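Local coordinates for outer membrane protein SusF (Bacteroides thetaiotaomicron, PDB 4FE9), which binds starch at the cell surface through its carbohydrate-binding modules, ahead of transport of the glycan into the periplasm for degradation, at residues T294-F299 against T429-F434; G340-G345 against K361-E366; W349-V354 against I414-K419; Y371-T376 against D382-E387. All blocks are in the same frame, centred on the assembly; numbering follows the deposited sequence. Where two conformers were deposited one is given.

Overall arrangement
Contacts 1 and 3 both join the second carbohydrate-binding module to the third: strands 294-301 and 348-357, neighbours in one sheet, present Trp296, Leu351 and Tyr353 to Thr429, Phe431, Val416 and Pro418 of the third module. Their centres lie about 8 Å apart, and both are buried and apolar, the first aromatic, the second mostly aliphatic. Contact 2, also buried, belongs to the interior of module 2 alone, yet its strand 341-343 carries a glucose-binding asparagine on the outside. Contact 4 is a surface contact within module 3, about 29 Å from contact 2 between centres, where aromatic and methionine packing is joined by bridging waters and a sodium ion.

Contact 1 (T294-F299 against T429-F434); sequences TFWGIF and TEFIIF. With EDO (1,2-ethanediol), chain F.
The boundary between the second and third carbohydrate-binding modules is bridged here by an aromatic side chain of strand 294-301, Trp296, which meets Thr429 and Phe431 of segment 429-434. The indole lies with one face against Thr429, whose CB stands over the five-membered ring in a CH-pi contact, 4.0 Å from its centroid and 29° off the ring normal. The methyl of the threonine reaches the pyrrole side of the indole, CG2 lying 3.5 Å from Trp296 NE1. With OG1 placed between the backbone N and the carbonyl carbon (chi1 57°), Thr429 gives its carbon side to the ring while its hydroxyl bonds to the carbonyl of Val416. At the far end of the indole, Trp296 CH2 meets Phe431 CD2 at 3.9 Å; the phenyl carbon sits at the indole edge, near its plane, and the two side chains cross at about a right angle. Were the indole cut back to an alanine here, a gap would probably open between the modules, leaving the Thr429 methyl and the near side of the Phe431 ring without an aromatic partner. Beside the contact a molecule of 1,2-ethanediol, probably from the crystallisation liquor, accepts a nearly straight hydrogen bond from Ile298 N to its O1 (2.8 Å, 172°) and also bonds to Tyr440 OH of the third module. Trp296 itself belongs to a strand paired on its two edges with strands 283-287 and 348-357, and through it the sheet of module 2 packs against segment 429-434 of module 3, an interface between successive beta modules.

Contact 2 (G340-G345 against K361-E366); sequences GNLKVG and KVIEFE. With GLC (alpha-D-glucopyranose), chain C.
Apolar contacts join Leu342 and Val344 to Ile363 and Phe365 across the interior of the second carbohydrate-binding module. The Phe365 ring enters between the two aliphatic side chains of the 340-345 segment: Leu342 CD2 meets CE1 of the ring at 3.8 Å, and Val344 CG2 meets CE2 at 3.9 Å. Leucine and phenylalanine approach from opposite directions, whereas Val344 crosses the ring obliquely. Leu342 has CG anti to the backbone N (chi1 180°), which carries CD2 far enough inward to touch Ile363 CG2 as well, at 4.1 Å. The same isoleucine methyl lies at the edge of the Phe365 ring, in its plane.

Polar contacts belong to Asn341, the neighbour of Leu342, whose carboxamide grips a bound glucose with both of its ends. Asn341 OD1 accepts a hydrogen bond from GLC O2 at 2.9 Å, and ND2 donates to GLC O3 at 3.1 Å. ND2 also bonds to Gln306 OE1, which helps to fix the turn of the amide. A leucine in place of Asn341 would probably leave O2 and O3 of the sugar without these two partners and Gln306 without its amide donor.

Strand 341-343 pairs with 306-310 and strand 360-366 with 348-357, far apart in the strand order of one antiparallel sheet, while helix 327-333 packs on Phe365 through Ala333 and Phe301 of strand 294-301 meets its ring.

Contact 3 (W349-V354 against I414-K419); sequences WYLVYV and ICVNPK
This is an apolar contact between modules, in which Leu351 and Tyr353 of strand 348-357 rest on Val416 and Pro418 of segment 414-419. Leu351 and Val416 reach toward each other tip to tip: Leu351 CD1 comes within 3.4 Å of Val416 CB, tighter than ordinary van der Waals contact, and within 3.6 Å of CG2. The leucine reaches this far because CG stands anti to the backbone N (chi1 -176°); its other methyl, CD2, turns to Pro418 CG at a looser 4.4 Å. Both modules are built mainly of beta strands, consistent with the Ig-type fold reported for this protein, and the alternation of the strand sends Leu351 and Tyr353 toward the third module while Val352, between them, packs on Phe365 and Phe301 inside the second. Two residues along from Leu351, Tyr353 crosses Pro418 at about a right angle, with CD2 of its ring 3.8 Å from Pro418 CB; the proline meets the ring obliquely. Val416 also touches Ile298 of strand 294-301. Next to Pro418, the backbone N of Lys419 bonds to Glu366 OE1, a polar tie between the modules at the side of this apolar patch.

Contact 4 (Y371-T376 against D382-E387); sequences YLMGDT and DAQLVE. With NA (sodium ion), chain I.
Tyr371 lies across Leu385 where the first strand of the third carbohydrate-binding module, 371-374, runs beside the sodium-binding loop that follows it. The tyrosine and leucine side chains cross at about a right angle, and the aromatic ring lies over the leucine's backbone and side chain together. Leu385 CA stands over one face, 4.0 Å from the ring centroid and 26° off the normal, in a CH-pi contact; its CD2 touches Tyr371 CD2 over a face at 3.7 Å. At the rim, in the plane of the ring, is the carbonyl O of Val386, 3.5 Å from Tyr371 CE1.

Met373 approaches the same leucine obliquely, its SD 3.8 Å from Leu385 CD2, so that this methyl touches both sulfur and ring. Bends at chi2 (-80°) and chi3 (-59°) fold the methionine chain back toward the loop and bring CE against Gln384, 3.7 Å from its CG. The glutamine chain, extended beyond CG, crosses Met373 at about a right angle, and its NE2 bonds to the carbonyl of Trp381.

Water completes the join between strand and loop. One molecule donates to Leu372 O and accepts from Leu385 N, linking the two backbones; a second accepts from Gly374 N and makes a weak bond to Ala383 O. Ser377 OG, Asp389 OD2 and the carbonyls of Tyr378 and Gly380 bind the sodium ion, and Ala383 O completes its five protein ligands at 2.2 Å.

Contact 1 (T294-F299 against T429-F434)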
# COMPACT_ATOMS: atom_id res chain seq x y z
N THR A 294 0.48 -9.08 11.62
CA THR A 294 1.91 -9.02 11.42
C THR A 294 2.67 -10.02 12.27
O THR A 294 2.34 -10.23 13.46
CB THR A 294 2.45 -7.62 11.63
OG1 THR A 294 2.38 -7.28 13.02
CG2 THR A 294 1.63 -6.63 10.84
N PHE A 295 3.72 -10.61 11.68
CA PHE A 295 4.36 -11.82 12.22
C PHE A 295 5.83 -11.79 11.87
O PHE A 295 6.24 -11.05 10.96
CB PHE A 295 3.74 -13.10 11.62
CG PHE A 295 2.30 -13.22 11.84
CD1 PHE A 295 1.81 -13.89 12.95
CD2 PHE A 295 1.40 -12.75 10.91
CE1 PHE A 295 0.44 -13.98 13.18
CE2 PHE A 295 0.03 -12.86 11.11
CZ PHE A 295 -0.45 -13.45 12.25
N TRP A 296 6.63 -12.56 12.60
CA TRP A 296 8.05 -12.66 12.33
C TRP A 296 8.61 -14.02 12.76
O TRP A 296 7.93 -14.81 13.46
CB TRP A 296 8.83 -11.51 12.99
CG TRP A 296 8.86 -11.58 14.54
CD1 TRP A 296 7.86 -11.21 15.40
CD2 TRP A 296 9.86 -12.22 15.34
NE1 TRP A 296 8.18 -11.58 16.70
CE2 TRP A 296 9.43 -12.15 16.69
CE3 TRP A 296 11.04 -12.93 15.05
CZ2 TRP A 296 10.18 -12.64 17.73
CZ3 TRP A 296 11.82 -13.36 16.09
CH2 TRP A 296 11.41 -13.21 17.42
N GLY A 297 9.76 -14.37 12.19
CA GLY A 297 10.48 -15.55 12.62
C GLY A 297 11.92 -15.43 12.24
O GLY A 297 12.28 -14.66 11.34
N ILE A 298 12.77 -16.19 12.90
CA ILE A 298 14.16 -16.35 12.43
C ILE A 298 14.40 -17.74 11.91
O ILE A 298 14.00 -18.72 12.54
CB ILE A 298 15.15 -15.98 13.50
CG1 ILE A 298 15.23 -14.47 13.61
CG2 ILE A 298 16.55 -16.57 13.16
CD1 ILE A 298 15.99 -13.97 14.81
N PHE A 299 14.78 -17.82 10.64
CA PHE A 299 14.75 -19.07 9.90
C PHE A 299 16.05 -19.21 9.09
O PHE A 299 16.72 -18.21 8.80
CB PHE A 299 13.56 -19.14 8.95
CG PHE A 299 12.23 -19.16 9.64
CD1 PHE A 299 11.80 -20.29 10.36
CD2 PHE A 299 11.35 -18.09 9.48
CE1 PHE A 299 10.56 -20.30 10.99
CE2 PHE A 299 10.10 -18.10 10.11
CZ PHE A 299 9.68 -19.24 10.80
N THR A 429 8.50 -7.52 19.99
CA THR A 429 9.07 -8.73 19.43
C THR A 429 10.17 -9.23 20.34
O THR A 429 11.36 -9.25 19.98
CB THR A 429 9.62 -8.50 17.95
OG1 THR A 429 10.59 -7.45 17.95
CG2 THR A 429 8.47 -8.11 16.99
N GLU A 430 9.79 -9.58 21.56
CA GLU A 430 10.78 -10.04 22.51
C GLU A 430 10.47 -11.43 22.97
O GLU A 430 9.40 -12.00 22.64
CB GLU A 430 10.92 -9.06 23.71
CG GLU A 430 9.71 -9.11 24.72
CD GLU A 430 10.06 -8.55 26.09
OE1 GLU A 430 11.23 -8.76 26.57
OE2 GLU A 430 9.13 -8.01 26.75
N PHE A 431 11.47 -12.06 23.57
CA PHE A 431 11.32 -13.41 24.04
C PHE A 431 12.38 -13.73 25.10
O PHE A 431 13.18 -12.86 25.49
CB PHE A 431 11.46 -14.38 22.85
CG PHE A 431 12.73 -14.21 22.10
CD1 PHE A 431 13.87 -14.92 22.47
CD2 PHE A 431 12.84 -13.26 21.10
CE1 PHE A 431 15.06 -14.74 21.80
CE2 PHE A 431 14.02 -13.09 20.41
CZ PHE A 431 15.15 -13.81 20.79
N ILE A 432 12.29 -14.92 25.63
CA ILE A 432 13.17 -15.35 26.72
C ILE A 432 13.24 -16.91 26.68
O ILE A 432 12.64 -17.54 25.79
CB ILE A 432 12.65 -14.81 28.09
CG1 ILE A 432 13.76 -14.80 29.16
CG2 ILE A 432 11.40 -15.59 28.55
CD1 ILE A 432 14.94 -13.94 28.81
N ILE A 433 14.01 -17.51 27.58
CA ILE A 433 14.06 -18.98 27.73
C ILE A 433 13.43 -19.42 29.06
O ILE A 433 13.81 -18.91 30.11
CB ILE A 433 15.53 -19.50 27.70
CG1 ILE A 433 16.14 -19.26 26.34
CG2 ILE A 433 15.60 -20.95 28.04
CD1 ILE A 433 17.09 -18.13 26.37
N PHE A 434 12.49 -20.37 29.00
CA PHE A 434 12.00 -21.07 30.21
C PHE A 434 12.17 -22.55 29.98
O PHE A 434 11.65 -23.09 28.99
CB PHE A 434 10.49 -20.80 30.44
CG PHE A 434 10.14 -19.33 30.72
CD1 PHE A 434 10.72 -18.65 31.81
CD2 PHE A 434 9.04 -18.72 30.06
CE1 PHE A 434 10.31 -17.31 32.14
CE2 PHE A 434 8.63 -17.43 30.37
CZ PHE A 434 9.29 -16.70 31.41
C1 EDO F . 11.21 -18.92 14.82
O1 EDO F . 11.83 -17.64 15.04
C2 EDO F . 9.73 -18.68 14.68
O2 EDO F . 9.07 -19.95 14.55

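Contact 2 (G340-G345 against K361-E366)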
# COMPACT_ATOMS: atom_id res chain seq x y z
N GLY A 340 5.15 -18.25 -8.50
CA GLY A 340 4.31 -17.73 -7.40
C GLY A 340 4.83 -18.15 -6.03
O GLY A 340 4.36 -17.65 -5.01
N ASN A 341 5.78 -19.09 -6.01
CA ASN A 341 6.56 -19.39 -4.82
C ASN A 341 7.51 -18.28 -4.57
O ASN A 341 8.01 -17.66 -5.51
CB ASN A 341 7.36 -20.67 -5.01
CG ASN A 341 6.50 -21.90 -5.08
OD1 ASN A 341 5.31 -21.86 -4.80
ND2 ASN A 341 7.14 -23.03 -5.34
N LEU A 342 7.88 -18.08 -3.30
CA LEU A 342 8.98 -17.21 -2.98
C LEU A 342 10.30 -17.98 -2.89
O LEU A 342 10.45 -18.92 -2.08
CB LEU A 342 8.72 -16.46 -1.69
CG LEU A 342 9.83 -15.51 -1.27
CD1 LEU A 342 9.98 -14.38 -2.25
CD2 LEU A 342 9.62 -14.98 0.13
N LYS A 343 11.26 -17.58 -3.73
CA LYS A 343 12.53 -18.28 -3.82
C LYS A 343 13.63 -17.46 -3.18
O LYS A 343 13.76 -16.26 -3.43
CB LYS A 343 12.88 -18.59 -5.29
CG LYS A 343 14.35 -19.05 -5.52
CD LYS A 343 14.48 -19.89 -6.79
CE LYS A 343 15.81 -19.62 -7.50
NZ LYS A 343 15.75 -20.02 -8.96
N VAL A 344 14.37 -18.08 -2.28
CA VAL A 344 15.44 -17.40 -1.63
C VAL A 344 16.74 -17.81 -2.35
O VAL A 344 16.96 -18.99 -2.61
CB VAL A 344 15.53 -17.80 -0.13
CG1 VAL A 344 16.63 -17.02 0.54
CG2 VAL A 344 14.18 -17.54 0.57
N GLY A 345 17.54 -16.82 -2.74
CA GLY A 345 18.69 -17.09 -3.61
C GLY A 345 20.02 -17.21 -2.87
O GLY A 345 20.92 -17.96 -3.30
N LYS A 361 -0.50 -7.77 1.17
CA LYS A 361 0.55 -8.54 1.80
C LYS A 361 1.92 -7.83 1.68
O LYS A 361 2.21 -7.19 0.66
CB LYS A 361 0.61 -9.94 1.19
CG LYS A 361 -0.68 -10.72 1.31
CD LYS A 361 -0.91 -11.60 0.13
CE LYS A 361 -2.29 -12.24 0.18
NZ LYS A 361 -2.77 -12.49 -1.20
N VAL A 362 2.71 -7.90 2.75
CA VAL A 362 4.11 -7.45 2.72
C VAL A 362 5.00 -8.57 3.27
O VAL A 362 4.62 -9.25 4.23
CB VAL A 362 4.30 -6.15 3.57
CG1 VAL A 362 5.74 -5.76 3.64
CG2 VAL A 362 3.46 -5.03 2.98
N ILE A 363 6.08 -8.89 2.56
CA ILE A 363 7.10 -9.82 3.08
C ILE A 363 8.44 -9.13 3.04
O ILE A 363 8.74 -8.45 2.07
CB ILE A 363 7.15 -11.08 2.23
CG1 ILE A 363 5.82 -11.81 2.29
CG2 ILE A 363 8.32 -11.99 2.64
CD1 ILE A 363 5.64 -12.91 1.23
N GLU A 364 9.11 -9.07 4.20
CA GLU A 364 10.50 -8.54 4.28
C GLU A 364 11.47 -9.60 4.81
O GLU A 364 11.09 -10.42 5.65
CB GLU A 364 10.56 -7.29 5.14
CG GLU A 364 9.66 -6.15 4.66
CD GLU A 364 10.16 -5.50 3.34
OE1 GLU A 364 9.65 -5.85 2.24
OE2 GLU A 364 11.09 -4.67 3.42
N PHE A 365 12.65 -9.68 4.19
CA PHE A 365 13.80 -10.37 4.78
C PHE A 365 14.81 -9.39 5.28
O PHE A 365 15.16 -8.44 4.57
CB PHE A 365 14.46 -11.27 3.76
CG PHE A 365 13.75 -12.54 3.55
CD1 PHE A 365 12.39 -12.54 3.24
CD2 PHE A 365 14.43 -13.75 3.62
CE1 PHE A 365 11.72 -13.73 3.03
CE2 PHE A 365 13.77 -14.95 3.41
CZ PHE A 365 12.40 -14.95 3.12
N GLU A 366 15.28 -9.60 6.49
CA GLU A 366 16.16 -8.64 7.16
C GLU A 366 17.35 -9.34 7.82
O GLU A 366 17.34 -10.53 7.97
CB GLU A 366 15.38 -7.87 8.20
CG GLU A 366 14.53 -6.74 7.60
CD GLU A 366 13.50 -6.21 8.58
OE1 GLU A 366 13.88 -5.78 9.70
OE2 GLU A 366 12.31 -6.17 8.20
C1 GLC C . 3.01 -26.18 -3.55
C2 GLC C . 4.09 -25.44 -4.30
C3 GLC C . 4.46 -26.17 -5.60
C4 GLC C . 4.83 -27.61 -5.32
C5 GLC C . 3.65 -28.27 -4.61
C6 GLC C . 3.97 -29.71 -4.22
O2 GLC C . 3.55 -24.17 -4.65
O3 GLC C . 5.55 -25.51 -6.25
O4 GLC C . 5.08 -28.28 -6.58
O5 GLC C . 3.36 -27.56 -3.40
O6 GLC C . 2.75 -30.34 -3.83

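Contact 3 (W349-V354 against I414-K419)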
# COMPACT_ATOMS: atom_id res chain seq x y z
N TRP A 349 20.79 -17.23 7.60
CA TRP A 349 19.76 -16.91 8.60
C TRP A 349 19.16 -15.56 8.29
O TRP A 349 19.89 -14.58 8.13
CB TRP A 349 20.37 -16.90 10.02
CG TRP A 349 20.70 -18.31 10.55
CD1 TRP A 349 21.90 -18.97 10.45
CD2 TRP A 349 19.80 -19.23 11.18
NE1 TRP A 349 21.76 -20.28 10.88
CE2 TRP A 349 20.52 -20.41 11.45
CE3 TRP A 349 18.46 -19.14 11.60
CZ2 TRP A 349 19.94 -21.52 12.07
CZ3 TRP A 349 17.90 -20.22 12.24
CH2 TRP A 349 18.63 -21.40 12.47
N TYR A 350 17.83 -15.49 8.30
CA TYR A 350 17.12 -14.22 8.07
C TYR A 350 16.00 -14.03 9.10
O TYR A 350 15.33 -14.98 9.46
CB TYR A 350 16.51 -14.23 6.66
CG TYR A 350 17.55 -14.31 5.54
CD1 TYR A 350 18.34 -13.22 5.22
CD2 TYR A 350 17.75 -15.47 4.83
CE1 TYR A 350 19.30 -13.29 4.22
CE2 TYR A 350 18.69 -15.55 3.81
CZ TYR A 350 19.45 -14.45 3.51
OH TYR A 350 20.41 -14.52 2.51
N LEU A 351 15.84 -12.82 9.58
CA LEU A 351 14.58 -12.36 10.18
C LEU A 351 13.54 -12.13 9.09
O LEU A 351 13.68 -11.22 8.26
CB LEU A 351 14.78 -11.07 10.99
CG LEU A 351 13.51 -10.57 11.75
CD1 LEU A 351 13.84 -9.89 13.07
CD2 LEU A 351 12.68 -9.67 10.92
N VAL A 352 12.55 -13.02 9.03
CA VAL A 352 11.45 -12.88 8.12
C VAL A 352 10.30 -12.10 8.77
O VAL A 352 9.86 -12.43 9.89
CB VAL A 352 10.95 -14.25 7.70
CG1 VAL A 352 9.75 -14.11 6.81
CG2 VAL A 352 12.07 -15.03 6.96
N TYR A 353 9.85 -11.04 8.11
CA TYR A 353 8.74 -10.22 8.59
C TYR A 353 7.60 -10.22 7.57
O TYR A 353 7.83 -9.98 6.38
CB TYR A 353 9.24 -8.81 8.83
CG TYR A 353 8.17 -7.79 9.10
CD1 TYR A 353 7.53 -7.14 8.06
CD2 TYR A 353 7.86 -7.40 10.40
CE1 TYR A 353 6.60 -6.13 8.30
CE2 TYR A 353 6.95 -6.40 10.65
CZ TYR A 353 6.30 -5.78 9.60
OH TYR A 353 5.37 -4.81 9.85
N VAL A 354 6.39 -10.60 8.02
CA VAL A 354 5.23 -10.77 7.12
C VAL A 354 4.00 -9.99 7.68
O VAL A 354 3.71 -10.01 8.90
CB VAL A 354 4.84 -12.24 6.94
CG1 VAL A 354 3.66 -12.37 5.94
CG2 VAL A 354 6.02 -13.10 6.47
N ILE A 414 15.70 -10.28 25.87
CA ILE A 414 16.21 -10.52 24.50
C ILE A 414 15.14 -10.04 23.50
O ILE A 414 13.91 -10.23 23.74
CB ILE A 414 16.46 -12.02 24.24
CG1 ILE A 414 17.04 -12.69 25.50
CG2 ILE A 414 17.39 -12.22 23.01
CD1 ILE A 414 16.94 -14.21 25.46
N CYS A 415 15.57 -9.44 22.39
CA CYS A 415 14.65 -9.11 21.31
C CYS A 415 15.26 -9.18 19.90
O CYS A 415 16.49 -9.35 19.73
CB CYS A 415 14.00 -7.74 21.54
SG CYS A 415 15.14 -6.35 21.26
N VAL A 416 14.38 -9.15 18.90
CA VAL A 416 14.69 -8.57 17.59
C VAL A 416 13.98 -7.23 17.47
O VAL A 416 13.27 -6.82 18.39
CB VAL A 416 14.22 -9.48 16.45
CG1 VAL A 416 14.93 -10.85 16.53
CG2 VAL A 416 12.71 -9.67 16.53
N ASN A 417 14.25 -6.50 16.39
CA ASN A 417 13.52 -5.27 16.10
C ASN A 417 13.45 -5.06 14.58
O ASN A 417 14.35 -4.49 14.00
CB ASN A 417 14.22 -4.07 16.76
CG ASN A 417 13.49 -2.72 16.47
OD1 ASN A 417 14.10 -1.75 15.98
ND2 ASN A 417 12.19 -2.65 16.86
N PRO A 418 12.35 -5.48 13.94
CA PRO A 418 12.19 -5.25 12.49
C PRO A 418 12.19 -3.77 12.08
O PRO A 418 11.89 -2.89 12.89
CB PRO A 418 10.82 -5.89 12.17
CG PRO A 418 10.53 -6.79 13.41
CD PRO A 418 11.15 -6.07 14.55
N LYS A 419 12.56 -3.50 10.83
CA LYS A 419 12.53 -2.13 10.29
C LYS A 419 11.24 -1.46 10.62
O LYS A 419 11.22 -0.27 10.94
CB LYS A 419 12.72 -2.13 8.76
CG LYS A 419 14.18 -1.98 8.31
CD LYS A 419 15.15 -2.54 9.38
CE LYS A 419 16.64 -2.35 8.97
NZ LYS A 419 17.56 -3.03 9.96

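Contact 4 (Y371-T376 against D382-E387)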
# COMPACT_ATOMS: atom_id res chain seq x y z
N TYR A 371 19.22 -9.14 19.93
CA TYR A 371 19.85 -8.21 20.84
C TYR A 371 19.63 -8.57 22.31
O TYR A 371 18.49 -8.82 22.74
CB TYR A 371 19.36 -6.81 20.61
CG TYR A 371 19.77 -6.19 19.28
CD1 TYR A 371 20.95 -5.44 19.18
CD2 TYR A 371 18.89 -6.20 18.18
CE1 TYR A 371 21.25 -4.75 18.02
CE2 TYR A 371 19.20 -5.53 17.02
CZ TYR A 371 20.38 -4.81 16.94
OH TYR A 371 20.70 -4.15 15.77
N LEU A 372 20.70 -8.46 23.09
CA LEU A 372 20.60 -8.41 24.54
C LEU A 372 20.10 -7.06 25.00
O LEU A 372 20.54 -6.01 24.52
CB LEU A 372 21.95 -8.73 25.17
CG LEU A 372 21.92 -9.15 26.64
CD1 LEU A 372 21.25 -10.54 26.80
CD2 LEU A 372 23.36 -9.16 27.22
N MET A 373 19.13 -7.08 25.91
CA MET A 373 18.56 -5.84 26.42
C MET A 373 18.56 -5.85 27.94
O MET A 373 18.46 -6.90 28.56
CB MET A 373 17.11 -5.68 25.93
CG MET A 373 16.98 -5.75 24.43
SD MET A 373 17.44 -4.19 23.70
CE MET A 373 16.28 -3.04 24.46
N GLY A 374 18.56 -4.67 28.52
CA GLY A 374 18.31 -4.50 29.92
C GLY A 374 19.59 -4.65 30.70
O GLY A 374 20.66 -4.16 30.27
N ASP A 375 19.50 -5.26 31.86
CA ASP A 375 20.40 -4.96 32.94
C ASP A 375 21.76 -5.63 32.71
O ASP A 375 22.80 -5.11 33.12
CB ASP A 375 19.82 -5.40 34.26
CG ASP A 375 18.88 -4.34 34.87
OD1 ASP A 375 18.97 -3.16 34.47
OD2 ASP A 375 18.18 -4.68 35.85
N THR A 376 21.73 -6.76 32.02
CA THR A 376 22.92 -7.53 31.76
C THR A 376 23.66 -7.10 30.49
O THR A 376 24.73 -7.63 30.19
CB THR A 376 22.64 -9.04 31.74
OG1 THR A 376 21.88 -9.39 30.58
CG2 THR A 376 21.88 -9.47 32.97
N ASP A 382 20.50 1.93 29.09
CA ASP A 382 20.82 3.27 28.66
C ASP A 382 21.39 3.31 27.23
O ASP A 382 21.23 4.29 26.52
CB ASP A 382 21.75 3.94 29.65
CG ASP A 382 21.03 5.04 30.45
OD1 ASP A 382 20.38 4.71 31.48
OD2 ASP A 382 20.96 6.18 29.94
N ALA A 383 21.91 2.18 26.79
CA ALA A 383 22.20 1.98 25.38
C ALA A 383 21.43 0.78 24.93
O ALA A 383 21.61 -0.30 25.46
CB ALA A 383 23.69 1.75 25.18
N GLN A 384 20.53 0.99 23.96
CA GLN A 384 19.57 -0.05 23.54
C GLN A 384 19.73 -0.39 22.07
O GLN A 384 19.67 0.49 21.23
CB GLN A 384 18.12 0.42 23.79
CG GLN A 384 17.63 0.28 25.23
CD GLN A 384 16.23 0.89 25.42
OE1 GLN A 384 15.39 0.83 24.52
NE2 GLN A 384 16.01 1.53 26.55
N LEU A 385 19.70 -1.68 21.77
CA LEU A 385 19.78 -2.16 20.39
C LEU A 385 21.12 -1.74 19.73
O LEU A 385 21.16 -1.44 18.55
CB LEU A 385 18.59 -1.63 19.54
CG LEU A 385 17.14 -2.07 19.85
CD1 LEU A 385 16.16 -1.49 18.78
CD2 LEU A 385 17.00 -3.56 19.93
N VAL A 386 22.18 -1.68 20.53
CA VAL A 386 23.47 -1.21 20.01
C VAL A 386 24.36 -2.37 19.64
O VAL A 386 24.00 -3.54 19.83
CB VAL A 386 24.19 -0.29 21.01
CG1 VAL A 386 23.49 1.05 21.08
CG2 VAL A 386 24.25 -0.96 22.41
N GLU A 387 25.43 -2.05 18.91
CA GLU A 387 26.31 -3.07 18.31
C GLU A 387 26.86 -4.08 19.35
O GLU A 387 27.01 -5.26 19.05
CB GLU A 387 27.47 -2.36 17.59
CG GLU A 387 28.31 -3.26 16.67
CD GLU A 387 29.32 -2.44 15.83
OE1 GLU A 387 29.56 -1.25 16.18
OE2 GLU A 387 29.85 -2.98 14.82
NA NA I . 22.50 -2.02 26.43
O HOH W 1 20.56 -3.17 24.08
O HOH W 2 19.31 -2.64 26.59